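Local coordinates for LacI family sugar-binding transcriptional regulator (Enterococcus faecalis V583, PDB 4RK0), which probably binds regulatory DNA as a LacI-family transcription factor and holds ribose in the cleft between the two lobes of its sugar-binding region, at residues A[19-24]-A[212-217]; A[106-111]-A[257-262]; A[128-133]-A[142-147]; A[138-143]-A[183-188]. One frame throughout, in Å; residues are numbered along the deposited sequence.

Contact 1. Residues A[19-24]-A[212-217]. With RIB (alpha-D-ribofuranose), chain E.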
# COMPACT_ATOMS: atom_id res chain seq x y z
N ASN A 19 0.29 0.54 4.88
CA ASN A 19 0.21 -0.85 5.24
C ASN A 19 -0.74 -1.48 4.22
O ASN A 19 -1.90 -1.04 4.10
CB ASN A 19 -0.34 -0.99 6.64
CG ASN A 19 -0.51 -2.42 7.07
OD1 ASN A 19 -0.51 -3.36 6.29
ND2 ASN A 19 -0.69 -2.58 8.36
N PRO A 20 -0.27 -2.44 3.44
CA PRO A 20 -1.17 -3.07 2.44
C PRO A 20 -2.50 -3.54 3.04
O PRO A 20 -3.50 -3.60 2.33
CB PRO A 20 -0.37 -4.27 1.92
CG PRO A 20 0.99 -4.14 2.44
CD PRO A 20 1.06 -3.08 3.50
N PHE A 21 -2.52 -3.88 4.33
CA PHE A 21 -3.78 -4.23 5.00
C PHE A 21 -4.82 -3.13 4.84
O PHE A 21 -5.97 -3.42 4.46
CB PHE A 21 -3.57 -4.55 6.48
CG PHE A 21 -4.84 -4.87 7.20
CD1 PHE A 21 -5.37 -6.13 7.12
CD2 PHE A 21 -5.53 -3.90 7.89
CE1 PHE A 21 -6.56 -6.46 7.75
CE2 PHE A 21 -6.74 -4.20 8.49
CZ PHE A 21 -7.25 -5.51 8.43
N PHE A 22 -4.47 -1.89 5.16
CA PHE A 22 -5.46 -0.81 5.14
C PHE A 22 -5.74 -0.34 3.74
O PHE A 22 -6.82 0.11 3.44
CB PHE A 22 -5.04 0.35 6.01
CG PHE A 22 -5.04 0.01 7.46
CD1 PHE A 22 -6.21 -0.32 8.11
CD2 PHE A 22 -3.86 -0.09 8.15
CE1 PHE A 22 -6.19 -0.68 9.42
CE2 PHE A 22 -3.83 -0.41 9.46
CZ PHE A 22 -5.01 -0.72 10.11
N ALA A 23 -4.78 -0.53 2.84
CA ALA A 23 -5.07 -0.22 1.44
C ALA A 23 -6.14 -1.15 0.87
O ALA A 23 -7.02 -0.70 0.13
CB ALA A 23 -3.79 -0.27 0.60
N GLN A 24 -6.08 -2.43 1.23
CA GLN A 24 -7.06 -3.40 0.75
C GLN A 24 -8.38 -3.20 1.44
O GLN A 24 -9.43 -3.41 0.85
CB GLN A 24 -6.56 -4.82 0.95
CG GLN A 24 -5.50 -5.26 -0.03
CD GLN A 24 -6.01 -5.38 -1.46
OE1 GLN A 24 -7.20 -5.28 -1.74
NE2 GLN A 24 -5.08 -5.58 -2.38
N GLY A 212 3.41 -14.89 10.72
CA GLY A 212 2.89 -13.56 10.66
C GLY A 212 1.41 -13.44 10.95
O GLY A 212 0.79 -14.37 11.44
N TYR A 213 0.85 -12.28 10.63
CA TYR A 213 -0.57 -12.06 10.71
C TYR A 213 -1.07 -11.04 9.66
O TYR A 213 -0.55 -9.92 9.55
CB TYR A 213 -0.91 -11.60 12.12
CG TYR A 213 -2.32 -11.94 12.57
CD1 TYR A 213 -3.43 -11.24 12.08
CD2 TYR A 213 -2.56 -12.94 13.50
CE1 TYR A 213 -4.72 -11.56 12.48
CE2 TYR A 213 -3.86 -13.22 13.94
CZ TYR A 213 -4.93 -12.53 13.41
OH TYR A 213 -6.24 -12.82 13.79
N ASP A 214 -2.06 -11.47 8.89
CA ASP A 214 -2.87 -10.68 7.94
C ASP A 214 -3.06 -11.38 6.60
O ASP A 214 -4.13 -11.33 6.01
CB ASP A 214 -2.34 -9.29 7.61
CG ASP A 214 -2.48 -8.27 8.75
OD1 ASP A 214 -3.30 -8.47 9.68
OD2 ASP A 214 -1.83 -7.19 8.64
N ASN A 215 -1.99 -11.96 6.12
CA ASN A 215 -1.91 -12.49 4.77
C ASN A 215 -1.98 -11.44 3.72
O ASN A 215 -2.69 -11.59 2.74
CB ASN A 215 -2.94 -13.57 4.53
CG ASN A 215 -2.66 -14.36 3.26
OD1 ASN A 215 -1.53 -14.65 2.94
ND2 ASN A 215 -3.71 -14.71 2.53
N VAL A 216 -1.17 -10.41 3.87
CA VAL A 216 -1.11 -9.37 2.85
C VAL A 216 -0.45 -10.00 1.61
O VAL A 216 0.13 -11.08 1.68
CB VAL A 216 -0.35 -8.10 3.32
CG1 VAL A 216 -1.04 -7.44 4.54
CG2 VAL A 216 1.10 -8.40 3.66
N ASP A 217 -0.56 -9.34 0.48
CA ASP A 217 -0.16 -9.98 -0.79
C ASP A 217 1.32 -10.30 -0.83
O ASP A 217 1.73 -11.35 -1.36
CB ASP A 217 -0.60 -9.11 -1.97
CG ASP A 217 -1.95 -9.53 -2.53
OD1 ASP A 217 -2.16 -10.75 -2.71
OD2 ASP A 217 -2.80 -8.65 -2.79
O5 RIB E . -1.44 -5.18 9.73
C5 RIB E . -2.04 -4.00 10.25
C4 RIB E . -2.65 -4.41 11.52
O4 RIB E . -3.20 -3.31 12.28
C3 RIB E . -3.66 -5.37 10.92
O3 RIB E . -3.27 -6.62 11.50
C2 RIB E . -4.97 -4.71 11.36
O2 RIB E . -5.86 -5.65 11.93
C1 RIB E . -4.63 -3.49 12.22
O1 RIB E . -5.32 -3.50 13.46
O HOH W 1 0.54 -6.13 7.53
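Phe21 and Val216 meet across the ribose cleft, an inter-lobe contact of the bilobal, type I periplasmic-binding-protein fold. Residues 20-24 open helix 20-35 of the lobe built on the seven-stranded sheet, whereas residues 212-217 follow strand 209-211 of the other lobe. Without a direct polar bond between them, the two sides are joined by apolar touches and through the sugar. Pro20 CB lies 4.1 Å from Val216 CB, while Val216 CG1 leans on the backbone N of Phe21. With CG anti to its own N (chi1 179°), Phe21 swings its ring toward the ligand: RIB C2 sits over one face, near the rim, 3.4 Å from CE2. The Asp214 carboxylate crosses the Phe21 side chain at about a right angle, and its plane is tilted 26° from that of the ring. Asp214 OD1 accepts from the sugar hydroxyl O3 at 2.6 Å and is also gripped by Gln231. Asn19 serves two purposes, as the N-cap whose OD1 accepts from Phe21 N and as a wall of the pocket. That same OD1 receives one hydrogen bond (3.2 Å) from a bridging water, which donates another, 2.8 Å long, to Asp214 OD2.

Contact 2. Residues A[106-111]-A[257-262]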
# COMPACT_ATOMS: atom_id res chain seq x y z
N LEU A 106 -15.84 -6.96 13.25
CA LEU A 106 -14.58 -7.44 13.77
C LEU A 106 -14.07 -8.60 12.93
O LEU A 106 -14.82 -9.17 12.12
CB LEU A 106 -14.77 -7.91 15.21
CG LEU A 106 -15.01 -6.76 16.22
CD1 LEU A 106 -16.43 -6.22 16.13
CD2 LEU A 106 -14.68 -7.22 17.63
N THR A 107 -12.80 -8.95 13.10
CA THR A 107 -12.36 -10.24 12.67
C THR A 107 -11.90 -10.97 13.91
O THR A 107 -11.70 -10.35 14.98
CB THR A 107 -11.25 -10.17 11.60
OG1 THR A 107 -10.06 -9.66 12.20
CG2 THR A 107 -11.65 -9.28 10.46
N ASP A 108 -11.74 -12.27 13.80
CA ASP A 108 -11.57 -13.08 14.98
C ASP A 108 -10.12 -13.15 15.47
O ASP A 108 -9.47 -14.18 15.34
CB ASP A 108 -12.13 -14.48 14.75
CG ASP A 108 -12.40 -15.21 16.06
OD1 ASP A 108 -11.83 -14.86 17.14
OD2 ASP A 108 -13.19 -16.16 16.00
N ASP A 109 -9.65 -12.07 16.09
CA ASP A 109 -8.26 -11.94 16.51
C ASP A 109 -7.85 -12.99 17.52
O ASP A 109 -6.74 -13.53 17.49
CB ASP A 109 -8.03 -10.53 17.09
CG ASP A 109 -8.21 -9.44 16.06
OD1 ASP A 109 -7.34 -9.29 15.17
OD2 ASP A 109 -9.24 -8.77 16.11
N TYR A 110 -8.77 -13.28 18.43
CA TYR A 110 -8.51 -14.27 19.44
C TYR A 110 -8.25 -15.64 18.85
O TYR A 110 -7.31 -16.32 19.23
CB TYR A 110 -9.73 -14.33 20.38
CG TYR A 110 -9.51 -15.19 21.61
CD1 TYR A 110 -8.93 -14.65 22.76
CD2 TYR A 110 -9.94 -16.50 21.66
CE1 TYR A 110 -8.77 -15.42 23.92
CE2 TYR A 110 -9.78 -17.27 22.80
CZ TYR A 110 -9.18 -16.73 23.93
OH TYR A 110 -9.02 -17.49 25.06
N ARG A 111 -9.12 -16.06 17.95
CA ARG A 111 -8.93 -17.37 17.31
C ARG A 111 -7.66 -17.36 16.44
O ARG A 111 -6.95 -18.34 16.39
CB ARG A 111 -10.17 -17.73 16.48
CG ARG A 111 -10.12 -19.04 15.71
CD ARG A 111 -9.88 -20.26 16.60
NE ARG A 111 -9.71 -21.49 15.81
CZ ARG A 111 -9.27 -22.65 16.30
NH1 ARG A 111 -9.15 -23.70 15.49
NH2 ARG A 111 -8.93 -22.77 17.58
N GLU A 257 -23.24 -6.11 15.13
CA GLU A 257 -21.84 -6.37 15.31
C GLU A 257 -21.50 -7.79 14.85
O GLU A 257 -21.86 -8.77 15.50
CB GLU A 257 -21.43 -6.05 16.76
CG GLU A 257 -20.97 -7.20 17.64
CD GLU A 257 -20.23 -6.71 18.87
OE1 GLU A 257 -20.54 -5.59 19.35
OE2 GLU A 257 -19.34 -7.44 19.35
N GLN A 258 -20.83 -7.89 13.70
CA GLN A 258 -20.43 -9.18 13.13
C GLN A 258 -18.94 -9.44 13.32
O GLN A 258 -18.15 -8.52 13.30
CB GLN A 258 -20.64 -9.18 11.62
CG GLN A 258 -22.00 -8.71 11.15
CD GLN A 258 -22.16 -8.96 9.67
OE1 GLN A 258 -21.51 -9.84 9.10
NE2 GLN A 258 -23.04 -8.19 9.03
N THR A 259 -18.58 -10.70 13.47
CA THR A 259 -17.19 -11.14 13.45
C THR A 259 -16.91 -12.04 12.26
O THR A 259 -17.54 -13.08 12.11
CB THR A 259 -16.88 -11.89 14.74
OG1 THR A 259 -17.13 -11.02 15.83
CG2 THR A 259 -15.42 -12.33 14.80
N LEU A 260 -15.95 -11.66 11.42
CA LEU A 260 -15.52 -12.48 10.29
C LEU A 260 -14.40 -13.42 10.73
O LEU A 260 -13.52 -13.03 11.56
CB LEU A 260 -15.08 -11.60 9.11
CG LEU A 260 -16.08 -10.57 8.57
CD1 LEU A 260 -15.52 -9.89 7.33
CD2 LEU A 260 -17.43 -11.18 8.23
N PRO A 261 -14.40 -14.65 10.19
CA PRO A 261 -13.43 -15.66 10.57
C PRO A 261 -12.04 -15.45 9.96
O PRO A 261 -11.88 -14.69 9.03
CB PRO A 261 -14.05 -16.95 10.03
CG PRO A 261 -14.69 -16.49 8.76
CD PRO A 261 -15.28 -15.14 9.11
N VAL A 262 -11.05 -16.09 10.55
CA VAL A 262 -9.67 -16.08 10.05
C VAL A 262 -9.20 -17.52 9.86
O VAL A 262 -9.81 -18.45 10.40
CB VAL A 262 -8.71 -15.31 11.02
CG1 VAL A 262 -9.18 -13.88 11.19
CG2 VAL A 262 -8.55 -15.99 12.36
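Leu106 and Thr107 pair in parallel with Thr259 and Leu260, and this backbone ladder is the tight part of the contact. Leu106 N donates to Gln258 O at 2.8 Å, and Leu106 O receives Leu260 N at the same length; both bonds are nearly straight, at 165° and 170°. One residue further on the ladder slackens, for Asp108 N reaches Leu260 O only in a weak, bent bond of 3.0 Å. Thr107 and Leu260 turn to the sheet face backed by helix 233-249, where the Thr107 hydroxyl is bound to Gln231 of the sugar pocket. Here the strand ends and the chain passes from one lobe to the other, one of the hinge crossings of the type I periplasmic-binding-protein fold. Asp108 makes the bend as the centre of an inverse gamma turn, then caps helix 109-122: its OD1 is met from above the carboxylate plane by Arg111 N. Val262 packs on this corner, CG2 lying 3.6 Å from Asp108 O. The opposite face, with Leu106 and Thr259, is the more open to solvent. Thr259 is exposed, yet its CG2 still touches Asp108 CB at 3.9 Å, and Glu257 at the strand's start is exposed and poorly ordered.

Contact 3. Residues A[128-133]-A[142-147]. With RIB (alpha-D-ribofuranose), chain E.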
# COMPACT_ATOMS: atom_id res chain seq x y z
N VAL A 128 9.27 -19.43 22.41
CA VAL A 128 8.85 -18.51 21.36
C VAL A 128 8.80 -17.07 21.82
O VAL A 128 8.71 -16.77 23.00
CB VAL A 128 7.47 -18.86 20.81
CG1 VAL A 128 7.46 -20.26 20.22
CG2 VAL A 128 6.40 -18.71 21.89
N ILE A 129 8.84 -16.19 20.83
CA ILE A 129 8.77 -14.77 21.05
C ILE A 129 7.54 -14.27 20.34
O ILE A 129 7.26 -14.70 19.22
CB ILE A 129 9.98 -14.03 20.42
CG1 ILE A 129 11.32 -14.52 20.96
CG2 ILE A 129 9.79 -12.54 20.61
CD1 ILE A 129 11.69 -13.92 22.28
N VAL A 130 6.82 -13.37 20.98
CA VAL A 130 5.76 -12.64 20.32
C VAL A 130 6.22 -11.21 20.17
O VAL A 130 6.63 -10.57 21.14
CB VAL A 130 4.44 -12.66 21.12
CG1 VAL A 130 3.36 -11.87 20.37
CG2 VAL A 130 3.98 -14.09 21.35
N VAL A 131 6.20 -10.70 18.94
CA VAL A 131 6.70 -9.36 18.67
C VAL A 131 5.51 -8.48 18.36
O VAL A 131 4.75 -8.75 17.39
CB VAL A 131 7.69 -9.33 17.47
CG1 VAL A 131 8.20 -7.92 17.24
CG2 VAL A 131 8.84 -10.28 17.67
N MET A 132 5.34 -7.44 19.15
CA MET A 132 4.12 -6.61 19.07
C MET A 132 4.33 -5.20 19.60
O MET A 132 5.31 -4.97 20.27
CB MET A 132 3.00 -7.32 19.85
CG MET A 132 3.13 -7.35 21.37
SD MET A 132 1.82 -8.42 22.04
CE MET A 132 0.36 -7.45 21.70
N PRO A 133 3.40 -4.25 19.32
CA PRO A 133 3.56 -2.90 19.82
C PRO A 133 3.19 -2.78 21.27
O PRO A 133 2.45 -3.63 21.77
CB PRO A 133 2.61 -2.06 18.96
CG PRO A 133 1.56 -3.01 18.49
CD PRO A 133 2.15 -4.40 18.54
N GLN A 142 -5.92 -8.89 21.65
CA GLN A 142 -6.60 -10.19 21.56
C GLN A 142 -5.81 -11.31 20.88
O GLN A 142 -6.01 -12.48 21.17
CB GLN A 142 -7.96 -10.03 20.89
CG GLN A 142 -8.96 -9.22 21.69
CD GLN A 142 -9.42 -9.93 22.95
OE1 GLN A 142 -9.02 -9.58 24.07
NE2 GLN A 142 -10.27 -10.93 22.78
N ARG A 143 -4.92 -10.98 19.94
CA ARG A 143 -4.12 -12.01 19.32
C ARG A 143 -3.14 -12.62 20.31
O ARG A 143 -2.91 -13.84 20.34
CB ARG A 143 -3.34 -11.44 18.13
CG ARG A 143 -4.21 -10.98 16.98
CD ARG A 143 -3.46 -10.16 15.95
NE ARG A 143 -4.41 -9.40 15.14
CZ ARG A 143 -4.09 -8.47 14.27
NH1 ARG A 143 -2.80 -8.22 13.97
NH2 ARG A 143 -5.06 -7.82 13.63
N LEU A 144 -2.52 -11.78 21.13
CA LEU A 144 -1.68 -12.29 22.18
C LEU A 144 -2.51 -13.13 23.16
O LEU A 144 -2.09 -14.24 23.58
CB LEU A 144 -1.02 -11.14 22.94
CG LEU A 144 -0.23 -11.62 24.17
CD1 LEU A 144 0.94 -12.51 23.79
CD2 LEU A 144 0.26 -10.42 24.96
N LYS A 145 -3.65 -12.57 23.55
CA LYS A 145 -4.56 -13.27 24.51
C LYS A 145 -4.96 -14.64 23.96
O LYS A 145 -4.89 -15.65 24.67
CB LYS A 145 -5.81 -12.43 24.78
CG LYS A 145 -6.62 -12.86 26.00
CD LYS A 145 -7.08 -11.66 26.82
CE LYS A 145 -8.33 -11.98 27.63
NZ LYS A 145 -9.54 -12.01 26.75
N GLY A 146 -5.34 -14.71 22.69
CA GLY A 146 -5.67 -16.02 22.11
C GLY A 146 -4.46 -16.93 22.05
O GLY A 146 -4.55 -18.13 22.32
N PHE A 147 -3.31 -16.36 21.69
CA PHE A 147 -2.07 -17.12 21.67
C PHE A 147 -1.80 -17.77 23.04
O PHE A 147 -1.54 -18.98 23.13
CB PHE A 147 -0.93 -16.21 21.25
CG PHE A 147 0.35 -16.92 21.00
CD1 PHE A 147 1.24 -17.17 22.04
CD2 PHE A 147 0.69 -17.34 19.71
CE1 PHE A 147 2.42 -17.83 21.81
CE2 PHE A 147 1.89 -17.99 19.47
CZ PHE A 147 2.76 -18.24 20.52
O5 RIB E . -1.44 -5.18 9.73
C5 RIB E . -2.04 -4.00 10.25
C4 RIB E . -2.65 -4.41 11.52
O4 RIB E . -3.20 -3.31 12.28
C3 RIB E . -3.66 -5.37 10.92
O3 RIB E . -3.27 -6.62 11.50
C2 RIB E . -4.97 -4.71 11.36
O2 RIB E . -5.86 -5.65 11.93
C1 RIB E . -4.63 -3.49 12.22
O1 RIB E . -5.32 -3.50 13.46
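Val130 and Val128 approach the Phe147 ring in two different ways, one over a face and the other at the rim. Val130 slides past the aromatic side chain in the opposite direction and sets CG2 over the ring, 4.3 Å from its centroid and 19° off the normal, a CH-pi contact. Val128 instead comes head-on, with CG2 at the edge, 3.9 Å from CZ. Phe147 reaches back toward the strand because CG stands anti to its backbone N (chi1 -171°). This is the inward face of helix 138-150 in the beta-alpha-beta unit that runs from strand 127-132 through the helix to strand 154-159. Helix and strand segments lie nearly antiparallel, their axes 166° apart and 10.5 Å from each other. One helical turn before Phe147, Leu144 crosses Met132 at about a right angle: CD2 touches SD at 3.9 Å, and CB approaches both the sulfur and CE. Leu144 also brings CD1 to Val130 CG2 at 4.2 Å. Arg143, next to Leu144, sends an extended chain to the ribose, which meets the edge of its guanidinium. NH1 and NH2 both donate to RIB O3, each at 3.0 Å, and NH2 donates a second bond to RIB O2.

Contact 4. Residues A[138-143]-A[183-188]. With RIB (alpha-D-ribofuranose), chain E.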
# COMPACT_ATOMS: atom_id res chain seq x y z
N VAL A 138 -6.97 -2.97 21.10
CA VAL A 138 -7.59 -4.16 21.68
C VAL A 138 -7.61 -5.37 20.74
O VAL A 138 -7.31 -6.48 21.16
CB VAL A 138 -9.01 -3.85 22.20
CG1 VAL A 138 -9.68 -5.12 22.69
CG2 VAL A 138 -8.92 -2.83 23.34
N ASN A 139 -7.89 -5.13 19.46
CA ASN A 139 -7.92 -6.20 18.49
C ASN A 139 -6.58 -6.92 18.42
O ASN A 139 -6.52 -8.14 18.39
CB ASN A 139 -8.40 -5.67 17.11
CG ASN A 139 -7.42 -4.69 16.45
OD1 ASN A 139 -6.86 -3.77 17.09
ND2 ASN A 139 -7.25 -4.85 15.15
N ILE A 140 -5.50 -6.15 18.50
CA ILE A 140 -4.17 -6.72 18.44
C ILE A 140 -3.84 -7.45 19.74
O ILE A 140 -3.34 -8.57 19.69
CB ILE A 140 -3.12 -5.65 18.10
CG1 ILE A 140 -3.36 -5.23 16.64
CG2 ILE A 140 -1.74 -6.22 18.31
CD1 ILE A 140 -2.67 -3.96 16.21
N GLN A 141 -4.22 -6.85 20.87
CA GLN A 141 -4.01 -7.46 22.16
C GLN A 141 -4.71 -8.81 22.20
O GLN A 141 -4.15 -9.76 22.71
CB GLN A 141 -4.54 -6.56 23.31
CG GLN A 141 -4.01 -6.99 24.68
CD GLN A 141 -2.51 -6.74 24.85
OE1 GLN A 141 -1.76 -7.61 25.32
NE2 GLN A 141 -2.07 -5.55 24.49
N GLN A 142 -5.92 -8.89 21.65
CA GLN A 142 -6.60 -10.19 21.56
C GLN A 142 -5.81 -11.31 20.88
O GLN A 142 -6.01 -12.48 21.17
CB GLN A 142 -7.96 -10.03 20.89
CG GLN A 142 -8.96 -9.22 21.69
CD GLN A 142 -9.42 -9.93 22.95
OE1 GLN A 142 -9.02 -9.58 24.07
NE2 GLN A 142 -10.27 -10.93 22.78
N ARG A 143 -4.92 -10.98 19.94
CA ARG A 143 -4.12 -12.01 19.32
C ARG A 143 -3.14 -12.62 20.31
O ARG A 143 -2.91 -13.84 20.34
CB ARG A 143 -3.34 -11.44 18.13
CG ARG A 143 -4.21 -10.98 16.98
CD ARG A 143 -3.46 -10.16 15.95
NE ARG A 143 -4.41 -9.40 15.14
CZ ARG A 143 -4.09 -8.47 14.27
NH1 ARG A 143 -2.80 -8.22 13.97
NH2 ARG A 143 -5.06 -7.82 13.63
N PHE A 183 6.23 -15.31 16.71
CA PHE A 183 4.91 -14.84 16.23
C PHE A 183 4.97 -13.34 16.04
O PHE A 183 5.03 -12.60 17.01
CB PHE A 183 3.77 -15.26 17.23
CG PHE A 183 2.39 -14.80 16.85
CD1 PHE A 183 1.98 -14.63 15.53
CD2 PHE A 183 1.44 -14.59 17.87
CE1 PHE A 183 0.69 -14.22 15.24
CE2 PHE A 183 0.16 -14.19 17.58
CZ PHE A 183 -0.24 -14.01 16.26
N ALA A 184 4.97 -12.88 14.78
CA ALA A 184 4.94 -11.48 14.47
C ALA A 184 3.49 -11.05 14.40
O ALA A 184 2.71 -11.65 13.66
CB ALA A 184 5.64 -11.21 13.15
N ILE A 185 3.13 -10.01 15.15
CA ILE A 185 1.71 -9.70 15.32
C ILE A 185 1.09 -9.08 14.09
O ILE A 185 -0.12 -8.99 13.99
CB ILE A 185 1.47 -8.88 16.61
CG1 ILE A 185 0.28 -9.41 17.38
CG2 ILE A 185 1.31 -7.43 16.29
CD1 ILE A 185 0.57 -10.67 18.11
N ASN A 186 1.92 -8.66 13.13
CA ASN A 186 1.42 -8.43 11.78
C ASN A 186 2.50 -8.76 10.75
O ASN A 186 3.68 -8.95 11.10
CB ASN A 186 0.78 -7.07 11.56
CG ASN A 186 1.77 -5.95 11.37
OD1 ASN A 186 2.94 -6.03 11.74
ND2 ASN A 186 1.28 -4.86 10.79
N ASP A 187 2.09 -8.84 9.49
CA ASP A 187 3.00 -9.23 8.40
C ASP A 187 4.11 -8.18 8.22
O ASP A 187 5.25 -8.52 7.94
CB ASP A 187 2.27 -9.50 7.09
CG ASP A 187 1.42 -10.80 7.12
OD1 ASP A 187 1.69 -11.70 7.92
OD2 ASP A 187 0.50 -10.90 6.31
N GLU A 188 3.79 -6.91 8.38
CA GLU A 188 4.82 -5.87 8.28
C GLU A 188 5.95 -6.06 9.31
O GLU A 188 7.13 -5.98 8.96
CB GLU A 188 4.20 -4.47 8.42
CG GLU A 188 3.32 -4.08 7.24
CD GLU A 188 3.34 -2.59 6.94
OE1 GLU A 188 3.28 -1.77 7.87
OE2 GLU A 188 3.42 -2.22 5.75
O5 RIB E . -1.44 -5.18 9.73
C5 RIB E . -2.04 -4.00 10.25
C4 RIB E . -2.65 -4.41 11.52
O4 RIB E . -3.20 -3.31 12.28
C3 RIB E . -3.66 -5.37 10.92
O3 RIB E . -3.27 -6.62 11.50
C2 RIB E . -4.97 -4.71 11.36
O2 RIB E . -5.86 -5.65 11.93
C1 RIB E . -4.63 -3.49 12.22
O1 RIB E . -5.32 -3.50 13.46
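Ile140 and Ile185 carry the apolar part of this contact, their side chains crossing obliquely with the two CG2 methyls 3.9 Å apart. Ile185 also extends CD1 to Arg143 CB at 4.0 Å, so one branched side chain from just past strand 181-184 packs against two residues on successive turns of helix 138-150. Beside it the Phe183 ring presents its edge to the helix backbone, CE2 lying 4.1 Å from Arg143 O.

The polar link is a single hydrogen bond: Arg143 NH1 donates to Ile185 O at 2.8 Å. The carbonyl lies in the guanidinium plane and points almost straight at the nitrogen (C=O...N 167°), although the bond is bent at the hydrogen. Ile140 CG1 rests over one face of the same guanidinium, and NE is paired with Asp109. Face and edge contacts together probably limit how far the planar group can rotate.

The remaining hydrogen bonds run to the sugar. Asn139 ND2 donates to RIB O1 at 2.9 Å and Asn186 ND2 to RIB O5 at 2.9 Å, both nearly straight. With CG between its backbone N and carbonyl carbon (chi1 79°), the Asn186 amide sits where OD1 can cap helix 187-199 at Ile189 N and ND2 can face the ligand. Helix 138-150 and the loop after strand 181-184 thus grasp ribose at two ends, forming one lobe's wall of the interdomain sugar site seen in LacI-type periplasmic-binding-protein folds.

From the N terminus, the chain enters contact 1 at 19-24 and returns to close that loop only at 212-217, bringing the lobes together round the sugar. Contact 2 starts in between, at 106-111, and closes at 257-262, so the two long loops cross; it ties the seven-stranded sheet together where the chain leaves for the second lobe. Contacts 3 and 4 lie within both loops. Contact 3 closes a short one, strand to following helix, and contact 4 closes a longer one, from that helix to the end of the neighbouring strand 181-184 and the loop after it. These two share Gln142 and Arg143. The salt bridge from Asp109 to Arg143 connects them to contact 2, while contacts 1, 3 and 4 all touch ribose.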